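Local coordinates for virulence protein vsdE (Salmonella enterica, PDB 5LQ6) that is a cysteine hydrolase effector that suppresses host immune responses and contributes to the virulence of the bacterium, at residues L53-L58 with V170-Y175. The protein carries 4 engineered substitutions. Residues are numbered along the deposited sequence; the frame is centred on the assembly and turned at random.
Engineered in segment 170-175: Ser173 (natural residue Cys).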
loop_
_atom_site.group_PDB
_atom_site.type_symbol
_atom_site.label_atom_id
_atom_site.label_comp_id
_atom_site.label_asym_id
_atom_site.label_seq_id
_atom_site.Cartn_x
_atom_site.Cartn_y
_atom_site.Cartn_z
ATOM N N LEU A 53 -13.191 -5.780 8.286
ATOM C CA LEU A 53 -13.390 -4.503 7.634
ATOM C C LEU A 53 -14.481 -4.557 6.596
ATOM O O LEU A 53 -14.719 -5.575 5.937
ATOM C CB LEU A 53 -12.076 -4.030 6.965
ATOM C CG LEU A 53 -10.968 -3.653 7.910
ATOM C CD1 LEU A 53 -9.646 -3.478 7.191
ATOM C CD2 LEU A 53 -11.252 -2.410 8.727
ATOM N N SER A 54 -15.138 -3.455 6.443
ATOM C CA SER A 54 -16.095 -3.306 5.404
ATOM C C SER A 54 -15.472 -2.478 4.286
ATOM O O SER A 54 -14.443 -1.784 4.457
ATOM C CB SER A 54 -17.326 -2.574 5.932
ATOM O OG SER A 54 -17.051 -1.209 6.204
ATOM N N ARG A 55 -16.127 -2.484 3.139
ATOM C CA ARG A 55 -15.675 -1.662 2.037
ATOM C C ARG A 55 -15.710 -0.197 2.405
ATOM O O ARG A 55 -14.828 0.589 2.076
ATOM C CB ARG A 55 -16.473 -1.969 0.768
ATOM C CG ARG A 55 -15.930 -1.290 -0.460
ATOM C CD ARG A 55 -16.766 -1.694 -1.656
ATOM N NE ARG A 55 -16.222 -1.160 -2.882
ATOM C CZ ARG A 55 -16.529 0.019 -3.385
ATOM N NH1 ARG A 55 -17.369 0.838 -2.747
ATOM N NH2 ARG A 55 -15.973 0.404 -4.525
ATOM N N ASP A 56 -16.759 0.211 3.122
ATOM C CA ASP A 56 -16.869 1.578 3.548
ATOM C C ASP A 56 -15.754 1.966 4.542
ATOM O O ASP A 56 -15.246 3.087 4.507
ATOM C CB ASP A 56 -18.219 1.792 4.241
ATOM C CG ASP A 56 -18.375 3.212 4.662
ATOM O OD1 ASP A 56 -18.489 4.048 3.751
ATOM O OD2 ASP A 56 -18.281 3.482 5.889
ATOM N N ASN A 57 -15.376 1.066 5.420
ATOM C CA ASN A 57 -14.212 1.276 6.280
ATOM C C ASN A 57 -12.992 1.610 5.444
ATOM O O ASN A 57 -12.240 2.553 5.749
ATOM C CB ASN A 57 -13.860 0.068 7.174
ATOM C CG ASN A 57 -14.885 -0.271 8.248
ATOM O OD1 ASN A 57 -14.980 -1.435 8.630
ATOM N ND2 ASN A 57 -15.581 0.720 8.772
ATOM N N LEU A 58 -12.753 0.790 4.429
ATOM C CA LEU A 58 -11.590 1.026 3.579
ATOM C C LEU A 58 -11.614 2.367 2.871
ATOM O O LEU A 58 -10.587 2.983 2.672
ATOM C CB LEU A 58 -11.430 -0.099 2.526
ATOM C CG LEU A 58 -11.124 -1.469 3.024
ATOM C CD1 LEU A 58 -11.090 -2.371 1.772
ATOM C CD2 LEU A 58 -9.787 -1.511 3.741
ATOM N N VAL A 170 -6.978 -5.199 -0.415
ATOM C CA VAL A 170 -7.501 -5.830 0.774
ATOM C C VAL A 170 -8.609 -6.786 0.395
ATOM O O VAL A 170 -9.471 -6.457 -0.409
ATOM C CB VAL A 170 -8.013 -4.809 1.792
ATOM C CG1 VAL A 170 -8.646 -5.431 3.030
ATOM C CG2 VAL A 170 -6.897 -3.870 2.269
ATOM N N VAL A 171 -8.586 -7.955 0.994
ATOM C CA VAL A 171 -9.689 -8.938 0.821
ATOM C C VAL A 171 -10.821 -8.585 1.757
ATOM O O VAL A 171 -10.629 -8.422 2.985
ATOM C CB VAL A 171 -9.183 -10.371 1.091
ATOM C CG1 VAL A 171 -10.327 -11.366 0.982
ATOM C CG2 VAL A 171 -8.041 -10.745 0.178
ATOM N N ILE A 172 -11.988 -8.414 1.168
ATOM C CA ILE A 172 -13.218 -8.062 1.882
ATOM C C ILE A 172 -14.105 -9.289 1.939
ATOM O O ILE A 172 -14.371 -9.890 0.912
ATOM C CB ILE A 172 -13.982 -6.905 1.212
ATOM C CG1 ILE A 172 -13.076 -5.673 1.092
ATOM C CG2 ILE A 172 -15.272 -6.603 1.997
ATOM C CD1 ILE A 172 -13.753 -4.459 0.484
ATOM N N SER A 173 -14.554 -9.604 3.160
ATOM C CA SER A 173 -15.475 -10.719 3.394
ATOM C C SER A 173 -16.798 -10.202 3.932
ATOM O O SER A 173 -16.885 -9.828 5.112
ATOM C CB SER A 173 -14.812 -11.703 4.361
ATOM O OG SER A 173 -13.704 -12.294 3.736
ATOM N N GLU A 174 -17.796 -10.139 3.065
ATOM C CA GLU A 174 -19.155 -9.685 3.372
ATOM C C GLU A 174 -20.004 -10.906 3.658
ATOM O O GLU A 174 -19.756 -11.984 3.185
ATOM C CB GLU A 174 -19.741 -8.871 2.191
ATOM C CG GLU A 174 -19.078 -7.487 2.037
ATOM C CD GLU A 174 -19.412 -6.740 0.731
ATOM O OE1 GLU A 174 -20.247 -7.217 -0.084
ATOM O OE2 GLU A 174 -18.860 -5.598 0.508
ATOM N N TYR A 175 -21.051 -10.683 4.445
ATOM C CA TYR A 175 -21.882 -11.818 4.868
ATOM C C TYR A 175 -22.417 -12.618 3.711
ATOM O O TYR A 175 -23.045 -12.086 2.788
ATOM C CB TYR A 175 -23.052 -11.293 5.727
ATOM C CG TYR A 175 -23.878 -12.447 6.300
ATOM C CD1 TYR A 175 -23.420 -13.157 7.382
ATOM C CD2 TYR A 175 -25.058 -12.871 5.678
ATOM C CE1 TYR A 175 -24.117 -14.274 7.858
ATOM C CE2 TYR A 175 -25.765 -13.971 6.148
ATOM C CZ TYR A 175 -25.291 -14.649 7.261
ATOM O OH TYR A 175 -25.943 -15.775 7.757
HETATM O O HOH W 1 -13.776 -8.031 5.432
HETATM O O HOH W 2 -17.217 -6.600 5.190
HETATM O O HOH W 3 -18.321 -4.330 2.950
#
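Leu58 and Ile172 meet in a mostly buried, apolar helix-on-sheet contact. It joins the first turn of helix 55-65 to the end of strand 163-172 and the loop that follows. The two side chains meet tip to tip, with Leu58 CD1 3.6 Å from Ile172 CD1. This holds for the Ile172 conformer described here; a second one is modelled. In it, CG1 lies anti to the carbonyl carbon (chi1 -57°), and this arm carries CD1 against both Leu58 and Arg55. CB of Arg55 sits 3.7 Å from Ile172 CD1, so the methyl touches the aliphatic base of the arginine. The extended Arg55 chain then leads away, and its NE is hydrogen-bonded to Gln182 OE1 on strand 180-184. Val170 lies on the same side of the strand as Ile172. Both its methyls face Leu58 CD2, CG2 at 4.0 Å, and its CB packs 3.9 Å from Leu58 CD1.

The helix begins with a capping box. Ser54 OG accepts from Asn57 N at 2.9 Å, and Ser54 N donates back to Asn57 OD1 from above the amide carbonyl plane. The family belongs to the papain-like cysteine peptidase clan. The same strand 163-172 carries His165, which probably forms a catalytic triad with Cys76 and Asp185.

Beyond the apolar patch, three waters bridge the backbones and one carboxylate. Leu53 O accepts from two of them. One is 2.7 Å from Leu53 O and accepts from Ser173 N; the other also donates to Ser173 O. Ser173 is an engineered residue, cysteine in the natural protein. The third water accepts from Arg55 N, at the helix start, and donates to Glu174 OE2 at 2.8 Å. That carboxylate is also held by Tyr180 and by a salt bridge to Lys177.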